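Local coordinates for protein porin B (Pseudomonas putida, PDB 4GEY) that forms an outer-membrane beta-barrel channel that probably lets sugars such as glucose pass into the periplasm, at residues Leu248-Arg253 and Val294-Thr300; Val332-Tyr336 and Asp347-Val352. The protein carries 2 engineered substitutions. All coordinates share one frame; numbering follows the deposited sequence.

In the fold
The chain reaches contact 1 first. There segments 248-253 and 294-300 meet across 40 intervening residues, which finish one strand, pass through short strands and a helix, and begin the other. The contact closes that excursion. The chain then passes through strand 309-319 and enters strand 326-337. Contact 2 closes a shorter turn between this strand and strand 347-357, which together form a beta hairpin. The two contacts lie in series, so neither encloses nor crosses the other. The centres of contacts 1 and 2 are about 13 Å apart. Strand 309-319 lies between them and pairs with 282-298 on one side and 326-337 on the other. Both contacts therefore belong to one continuous part of the barrel wall.

Contact 1 (Leu248-Arg253 and Val294-Thr300). With C8E ((hydroxyethyloxy)tri(ethyloxy)octane), chain J.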
ATOM      1  N   LEU A 248     -18.506 -18.920  -5.024  1.00 41.13           N
ATOM      2  CA  LEU A 248     -17.916 -17.831  -4.249  1.00 46.99           C
ATOM      3  C   LEU A 248     -16.791 -17.101  -5.010  1.00 47.79           C
ATOM      4  O   LEU A 248     -15.931 -17.727  -5.633  1.00 46.06           O
ATOM      5  CB  LEU A 248     -17.429 -18.353  -2.893  1.00 44.18           C
ATOM      6  CG  LEU A 248     -18.483 -19.130  -2.097  1.00 44.70           C
ATOM      7  CD1 LEU A 248     -17.855 -19.786  -0.891  1.00 30.75           C
ATOM      8  CD2 LEU A 248     -19.650 -18.241  -1.671  1.00 30.83           C
ATOM      9  N   PRO A 249     -16.803 -15.763  -4.959  1.00 40.74           N
ATOM     10  CA  PRO A 249     -15.841 -14.914  -5.671  1.00 40.78           C
ATOM     11  C   PRO A 249     -14.396 -15.021  -5.177  1.00 39.86           C
ATOM     12  O   PRO A 249     -14.130 -15.005  -3.976  1.00 39.76           O
ATOM     13  CB  PRO A 249     -16.365 -13.495  -5.402  1.00 35.25           C
ATOM     14  CG  PRO A 249     -17.135 -13.607  -4.134  1.00 30.14           C
ATOM     15  CD  PRO A 249     -17.756 -14.974  -4.162  1.00 33.12           C
ATOM     16  N   GLY A 250     -13.468 -15.105  -6.123  1.00 40.45           N
ATOM     17  CA  GLY A 250     -12.053 -14.972  -5.832  1.00 34.37           C
ATOM     18  C   GLY A 250     -11.389 -14.020  -6.815  1.00 31.09           C
ATOM     19  O   GLY A 250     -12.000 -13.593  -7.797  1.00 33.73           O
ATOM     20  N   GLU A 251     -10.133 -13.690  -6.556  1.00 30.98           N
ATOM     21  CA  GLU A 251      -9.351 -12.866  -7.468  1.00 28.85           C
ATOM     22  C   GLU A 251      -7.864 -13.220  -7.382  1.00 26.05           C
ATOM     23  O   GLU A 251      -7.250 -13.131  -6.322  1.00 31.34           O
ATOM     24  CB  GLU A 251      -9.576 -11.387  -7.160  1.00 23.90           C
ATOM     25  CG  GLU A 251      -8.874 -10.443  -8.110  1.00 41.98           C
ATOM     26  CD  GLU A 251      -8.837  -9.024  -7.581  1.00 43.77           C
ATOM     27  OE1 GLU A 251      -9.911  -8.384  -7.509  1.00 49.35           O
ATOM     28  OE2 GLU A 251      -7.736  -8.554  -7.221  1.00 36.64           O
ATOM     29  N   TYR A 252      -7.288 -13.632  -8.499  1.00 30.37           N
ATOM     30  CA  TYR A 252      -5.889 -14.032  -8.513  1.00 32.49           C
ATOM     31  C   TYR A 252      -5.100 -13.158  -9.477  1.00 33.01           C
ATOM     32  O   TYR A 252      -5.493 -12.998 -10.624  1.00 39.91           O
ATOM     33  CB  TYR A 252      -5.762 -15.523  -8.869  1.00 27.51           C
ATOM     34  CG  TYR A 252      -6.527 -16.412  -7.913  1.00 26.17           C
ATOM     35  CD1 TYR A 252      -7.874 -16.676  -8.117  1.00 29.63           C
ATOM     36  CD2 TYR A 252      -5.918 -16.957  -6.791  1.00 25.64           C
ATOM     37  CE1 TYR A 252      -8.587 -17.459  -7.257  1.00 26.54           C
ATOM     38  CE2 TYR A 252      -6.630 -17.756  -5.915  1.00 25.96           C
ATOM     39  CZ  TYR A 252      -7.966 -17.997  -6.160  1.00 34.22           C
ATOM     40  OH  TYR A 252      -8.708 -18.775  -5.311  1.00 35.95           O
ATOM     41  N   ARG A 253      -4.000 -12.590  -8.995  1.00 24.15           N
ATOM     42  CA  ARG A 253      -3.168 -11.686  -9.781  1.00 26.84           C
ATOM     43  C   ARG A 253      -1.771 -12.226  -9.924  1.00 28.00           C
ATOM     44  O   ARG A 253      -1.181 -12.672  -8.939  1.00 26.80           O
ATOM     45  CB  ARG A 253      -3.026 -10.327  -9.093  1.00 27.27           C
ATOM     46  CG  ARG A 253      -4.319  -9.583  -8.840  1.00 28.99           C
ATOM     47  CD  ARG A 253      -4.038  -8.133  -8.520  1.00 27.02           C
ATOM     48  NE  ARG A 253      -5.269  -7.359  -8.436  1.00 43.38           N
ATOM     49  CZ  ARG A 253      -5.604  -6.371  -9.258  1.00 40.44           C
ATOM     50  NH1 ARG A 253      -4.793  -6.004 -10.240  1.00 34.50           N
ATOM     51  NH2 ARG A 253      -6.759  -5.743  -9.078  1.00 43.51           N
ATOM     52  N   VAL A 294      -1.018 -11.944  -6.072  1.00 36.71           N
ATOM     53  CA  VAL A 294      -2.045 -11.632  -5.095  1.00 35.53           C
ATOM     54  C   VAL A 294      -3.163 -12.623  -5.269  1.00 31.60           C
ATOM     55  O   VAL A 294      -3.614 -12.870  -6.387  1.00 27.46           O
ATOM     56  CB  VAL A 294      -2.632 -10.237  -5.272  1.00 34.37           C
ATOM     57  CG1 VAL A 294      -3.357  -9.825  -3.983  1.00 26.17           C
ATOM     58  CG2 VAL A 294      -1.536  -9.242  -5.624  1.00 21.81           C
ATOM     59  N   ALA A 295      -3.605 -13.195  -4.161  1.00 24.63           N
ATOM     60  CA  ALA A 295      -4.706 -14.120  -4.208  1.00 23.33           C
ATOM     61  C   ALA A 295      -5.678 -13.806  -3.082  1.00 30.19           C
ATOM     62  O   ALA A 295      -5.270 -13.566  -1.950  1.00 36.75           O
ATOM     63  CB  ALA A 295      -4.195 -15.538  -4.111  1.00 23.95           C
ATOM     64  N   GLN A 296      -6.963 -13.782  -3.411  1.00 31.58           N
ATOM     65  CA  GLN A 296      -8.016 -13.587  -2.428  1.00 23.31           C
ATOM     66  C   GLN A 296      -9.163 -14.494  -2.813  1.00 26.35           C
ATOM     67  O   GLN A 296      -9.552 -14.547  -3.973  1.00 33.75           O
ATOM     68  CB  GLN A 296      -8.501 -12.144  -2.439  1.00 22.83           C
ATOM     69  CG  GLN A 296      -7.444 -11.097  -2.152  1.00 22.15           C
ATOM     70  CD  GLN A 296      -8.003  -9.696  -2.301  1.00 26.16           C
ATOM     71  OE1 GLN A 296      -7.815  -9.045  -3.332  1.00 30.15           O
ATOM     72  NE2 GLN A 296      -8.715  -9.228  -1.276  1.00 28.25           N
ATOM     73  N   GLN A 297      -9.720 -15.202  -1.844  1.00 24.45           N
ATOM     74  CA  GLN A 297     -10.778 -16.147  -2.133  1.00 25.32           C
ATOM     75  C   GLN A 297     -11.780 -16.244  -0.996  1.00 25.62           C
ATOM     76  O   GLN A 297     -11.407 -16.419   0.156  1.00 25.51           O
ATOM     77  CB  GLN A 297     -10.169 -17.515  -2.390  1.00 25.95           C
ATOM     78  CG  GLN A 297     -11.167 -18.565  -2.781  1.00 28.50           C
ATOM     79  CD  GLN A 297     -11.803 -18.252  -4.114  1.00 31.76           C
ATOM     80  OE1 GLN A 297     -11.114 -18.141  -5.130  1.00 28.20           O
ATOM     81  NE2 GLN A 297     -13.121 -18.080  -4.114  1.00 31.78           N
ATOM     82  N   GLN A 298     -13.059 -16.129  -1.321  1.00 26.08           N
ATOM     83  CA  GLN A 298     -14.091 -16.448  -0.350  1.00 38.03           C
ATOM     84  C   GLN A 298     -14.279 -17.964  -0.342  1.00 36.03           C
ATOM     85  O   GLN A 298     -14.513 -18.564  -1.374  1.00 31.59           O
ATOM     86  CB  GLN A 298     -15.408 -15.739  -0.687  1.00 35.77           C
ATOM     87  CG  GLN A 298     -16.466 -15.827   0.416  1.00 37.61           C
ATOM     88  CD  GLN A 298     -17.742 -15.030   0.111  1.00 42.02           C
ATOM     89  OE1 GLN A 298     -17.752 -14.122  -0.733  1.00 37.67           O
ATOM     90  NE2 GLN A 298     -18.827 -15.371   0.811  1.00 28.64           N
ATOM     91  N   VAL A 299     -14.173 -18.581   0.828  1.00 38.00           N
ATOM     92  CA  VAL A 299     -14.291 -20.029   0.907  1.00 34.33           C
ATOM     93  C   VAL A 299     -15.567 -20.550   1.587  1.00 32.46           C
ATOM     94  O   VAL A 299     -15.952 -21.698   1.360  1.00 33.10           O
ATOM     95  CB  VAL A 299     -13.014 -20.695   1.489  1.00 46.64           C
ATOM     96  CG1 VAL A 299     -11.831 -20.435   0.571  1.00 49.07           C
ATOM     97  CG2 VAL A 299     -12.715 -20.194   2.883  1.00 28.51           C
ATOM     98  N   THR A 300     -16.242 -19.725   2.389  1.00 36.01           N
ATOM     99  CA  THR A 300     -17.559 -20.125   2.932  1.00 39.14           C
ATOM    100  C   THR A 300     -18.630 -19.046   2.815  1.00 36.93           C
ATOM    101  O   THR A 300     -18.332 -17.856   2.747  1.00 38.03           O
ATOM    102  CB  THR A 300     -17.513 -20.573   4.409  1.00 42.29           C
ATOM    103  OG1 THR A 300     -17.088 -19.481   5.229  1.00 50.36           O
ATOM    104  CG2 THR A 300     -16.581 -21.761   4.607  1.00 31.87           C
TER
HETATM  105  C13 C8E J 509     -11.140 -24.690  -1.919  1.00 64.58           C
HETATM  106  C14 C8E J 509      -9.803 -23.952  -2.023  1.00 69.07           C
HETATM  107  O15 C8E J 509     -10.038 -22.600  -2.359  1.00 70.76           O
HETATM  108  C16 C8E J 509      -8.920 -21.927  -2.893  1.00 57.68           C
HETATM  109  C17 C8E J 509      -8.014 -21.463  -1.765  1.00 50.51           C
HETATM  110  O18 C8E J 509      -7.272 -20.367  -2.246  1.00 53.75           O
HETATM  111  C19 C8E J 509      -7.217 -19.271  -1.354  1.00 50.81           C
HETATM  112  C20 C8E J 509      -6.061 -18.364  -1.769  1.00 47.01           C
HETATM  113  O21 C8E J 509      -5.703 -17.481  -0.729  1.00 47.44           O
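Q297 meets Y252 and the N-terminal end of strand 248-253, at L248. Its CB and CG lie against Y252 OH, and Q297 CB also touches the bound detergent C8E, 3.6 Å from C19. The chain bends (chi2 65°) back to the partner strand. Q297 CD comes 3.7 Å from G250 CA, where a side chain on the same face would run into OE1. Y252 OH gives a hydrogen bond to Q297 OE1 of 2.5 Å, a length not to be over-read at this resolution. OE1 sits at the ring edge, near the ring plane, and the amide is turned 31° from the ring. NE2 makes a nearly straight bond to Q298 O (3.1 Å, 172°), in the plane of its own amide. A second, weak bond runs from NE2 to L248 O (3.2 Å). An alanine here would remove the amide and would probably leave Y252 OH without its acceptor and its ring less fixed.

On the same face, A295 CB packs 3.5 Å from Y252 CD2. On the other face, E251 and Q296 run side by side, and R253 NE forms a salt bridge with E251 OE2 (3.0 Å). R253 NH1 has a second acidic partner, E238. Backbone hydrogen bonds join E251 with Q296, R253 with V294, and Q298 N with P249 O. A detergent on one face and charged groups on the other fit an antiparallel porin barrel wall.

Contact 2 (Val332-Tyr336 and Asp347-Val352); sequences VGLVY and DIGFGV
Y336 and I348 touch through their CB atoms, 4.5 Å apart, and not through the ring. CG of Y336 stands anti to the backbone N (chi1 -158°). The ring therefore leads away from strand 347-352, and its OH is hydrogen-bonded to H302. The F350 ring also takes little part in the cross-strand contact. L334 CD1 reaches only F350 CB, at 4.3 Å, and strand 332-336 puts nothing on either ring face. The neighbour of the ring comes from its own strand: V352 CG2 lies 3.6 Å from F350 CZ, neither squarely over the face nor in the plane. The third flat group is the D347 carboxylate. Its OD2 lies 4.1 Å from V335 CG2, and the two side chains cross obliquely. OD2 is satisfied by a hydrogen bond from outside, with Y395 OH.

G333, G349 and G351 bring no side chain to the face that carries V335, so the two backbones approach closely there. The CA of G333 and the CA of G351 are 3.9 Å apart. Six backbone hydrogen bonds hold the pairs V332-V352, L334-F350 and Y336-I348. The bond from V352 N to V332 O, 2.7 Å, is nearly straight at 176°. The chemistry implies that the main chain carries this hairpin, while V332, L334, I348, F350 and V352 make a largely apolar face, shared with Y336. A detergent bound near V352 suggests that this face meets the membrane.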
ATOM      1  N   VAL A 332       0.131 -14.040   4.530  1.00 34.96           N
ATOM      2  CA  VAL A 332      -1.025 -14.918   4.556  1.00 37.37           C
ATOM      3  C   VAL A 332      -1.988 -14.379   5.611  1.00 37.01           C
ATOM      4  O   VAL A 332      -1.553 -13.837   6.632  1.00 39.02           O
ATOM      5  CB  VAL A 332      -0.573 -16.360   4.867  1.00 23.20           C
ATOM      6  CG1 VAL A 332      -1.600 -17.099   5.652  1.00 35.21           C
ATOM      7  CG2 VAL A 332      -0.295 -17.093   3.576  1.00 31.06           C
ATOM      8  N   GLY A 333      -3.288 -14.481   5.368  1.00 34.09           N
ATOM      9  CA  GLY A 333      -4.243 -14.040   6.370  1.00 22.46           C
ATOM     10  C   GLY A 333      -5.662 -14.445   6.054  1.00 24.97           C
ATOM     11  O   GLY A 333      -5.917 -15.144   5.065  1.00 29.68           O
ATOM     12  N   LEU A 334      -6.600 -14.014   6.890  1.00 23.02           N
ATOM     13  CA  LEU A 334      -8.019 -14.296   6.641  1.00 23.53           C
ATOM     14  C   LEU A 334      -8.887 -13.166   7.139  1.00 24.91           C
ATOM     15  O   LEU A 334      -8.456 -12.381   7.972  1.00 32.23           O
ATOM     16  CB  LEU A 334      -8.447 -15.611   7.297  1.00 31.05           C
ATOM     17  CG  LEU A 334      -8.218 -15.802   8.804  1.00 38.04           C
ATOM     18  CD1 LEU A 334      -9.280 -15.107   9.662  1.00 41.80           C
ATOM     19  CD2 LEU A 334      -8.169 -17.284   9.128  1.00 36.13           C
ATOM     20  N   VAL A 335     -10.105 -13.062   6.622  1.00 24.42           N
ATOM     21  CA  VAL A 335     -11.096 -12.217   7.286  1.00 29.87           C
ATOM     22  C   VAL A 335     -12.462 -12.856   7.268  1.00 35.59           C
ATOM     23  O   VAL A 335     -12.862 -13.445   6.265  1.00 45.95           O
ATOM     24  CB  VAL A 335     -11.143 -10.730   6.793  1.00 23.17           C
ATOM     25  CG1 VAL A 335     -10.288 -10.500   5.580  1.00 22.60           C
ATOM     26  CG2 VAL A 335     -12.570 -10.281   6.562  1.00 23.61           C
ATOM     27  N   TYR A 336     -13.157 -12.780   8.401  1.00 30.12           N
ATOM     28  CA  TYR A 336     -14.501 -13.319   8.492  1.00 28.83           C
ATOM     29  C   TYR A 336     -15.493 -12.166   8.598  1.00 32.61           C
ATOM     30  O   TYR A 336     -15.396 -11.356   9.521  1.00 31.55           O
ATOM     31  CB  TYR A 336     -14.634 -14.254   9.691  1.00 27.00           C
ATOM     32  CG  TYR A 336     -15.776 -15.224   9.534  1.00 28.11           C
ATOM     33  CD1 TYR A 336     -17.090 -14.779   9.511  1.00 28.68           C
ATOM     34  CD2 TYR A 336     -15.546 -16.585   9.391  1.00 30.47           C
ATOM     35  CE1 TYR A 336     -18.140 -15.662   9.345  1.00 30.81           C
ATOM     36  CE2 TYR A 336     -16.599 -17.479   9.220  1.00 29.84           C
ATOM     37  CZ  TYR A 336     -17.894 -17.011   9.194  1.00 31.01           C
ATOM     38  OH  TYR A 336     -18.953 -17.891   9.019  1.00 31.59           O
ATOM     39  N   ASP A 347     -16.581  -7.435  10.787  1.00 36.19           N
ATOM     40  CA  ASP A 347     -15.566  -8.366  10.297  1.00 27.88           C
ATOM     41  C   ASP A 347     -14.416  -8.616  11.277  1.00 33.05           C
ATOM     42  O   ASP A 347     -14.112  -7.793  12.152  1.00 36.05           O
ATOM     43  CB  ASP A 347     -15.079  -8.005   8.882  1.00 28.57           C
ATOM     44  CG  ASP A 347     -14.306  -6.696   8.824  1.00 38.60           C
ATOM     45  OD1 ASP A 347     -14.560  -5.805   9.664  1.00 49.03           O
ATOM     46  OD2 ASP A 347     -13.444  -6.549   7.920  1.00 40.09           O
ATOM     47  N   ILE A 348     -13.828  -9.802  11.158  1.00 33.34           N
ATOM     48  CA  ILE A 348     -12.682 -10.179  11.969  1.00 34.46           C
ATOM     49  C   ILE A 348     -11.508 -10.452  11.046  1.00 38.46           C
ATOM     50  O   ILE A 348     -11.613 -11.280  10.151  1.00 43.64           O
ATOM     51  CB  ILE A 348     -12.970 -11.445  12.768  1.00 25.83           C
ATOM     52  CG1 ILE A 348     -14.123 -11.205  13.725  1.00 29.31           C
ATOM     53  CG2 ILE A 348     -11.751 -11.836  13.570  1.00 32.86           C
ATOM     54  CD1 ILE A 348     -14.502 -12.407  14.521  1.00 27.78           C
ATOM     55  N   GLY A 349     -10.396  -9.756  11.250  1.00 38.53           N
ATOM     56  CA  GLY A 349      -9.232  -9.964  10.411  1.00 30.34           C
ATOM     57  C   GLY A 349      -8.040 -10.543  11.148  1.00 38.84           C
ATOM     58  O   GLY A 349      -7.824 -10.250  12.328  1.00 40.12           O
ATOM     59  N   PHE A 350      -7.265 -11.375  10.453  1.00 34.54           N
ATOM     60  CA  PHE A 350      -5.968 -11.796  10.953  1.00 22.99           C
ATOM     61  C   PHE A 350      -4.980 -12.003   9.816  1.00 28.91           C
ATOM     62  O   PHE A 350      -5.303 -12.649   8.821  1.00 28.45           O
ATOM     63  CB  PHE A 350      -6.075 -13.068  11.765  1.00 25.81           C
ATOM     64  CG  PHE A 350      -4.749 -13.626  12.142  1.00 33.32           C
ATOM     65  CD1 PHE A 350      -3.985 -13.007  13.113  1.00 39.96           C
ATOM     66  CD2 PHE A 350      -4.244 -14.745  11.503  1.00 35.08           C
ATOM     67  CE1 PHE A 350      -2.742 -13.500  13.452  1.00 44.21           C
ATOM     68  CE2 PHE A 350      -3.013 -15.246  11.839  1.00 40.55           C
ATOM     69  CZ  PHE A 350      -2.254 -14.623  12.815  1.00 41.06           C
ATOM     70  N   GLY A 351      -3.773 -11.463   9.967  1.00 21.79           N
ATOM     71  CA  GLY A 351      -2.766 -11.559   8.931  1.00 21.47           C
ATOM     72  C   GLY A 351      -1.354 -11.712   9.459  1.00 23.57           C
ATOM     73  O   GLY A 351      -0.998 -11.143  10.487  1.00 26.05           O
ATOM     74  N   VAL A 352      -0.536 -12.474   8.745  1.00 27.08           N
ATOM     75  CA  VAL A 352       0.869 -12.643   9.104  1.00 29.41           C
ATOM     76  C   VAL A 352       1.674 -12.326   7.869  1.00 27.72           C
ATOM     77  O   VAL A 352       1.307 -12.746   6.775  1.00 27.34           O
ATOM     78  CB  VAL A 352       1.227 -14.094   9.496  1.00 31.47           C
ATOM     79  CG1 VAL A 352       2.386 -14.103  10.498  1.00 29.06           C
ATOM     80  CG2 VAL A 352       0.025 -14.822  10.064  1.00 37.18           C
TER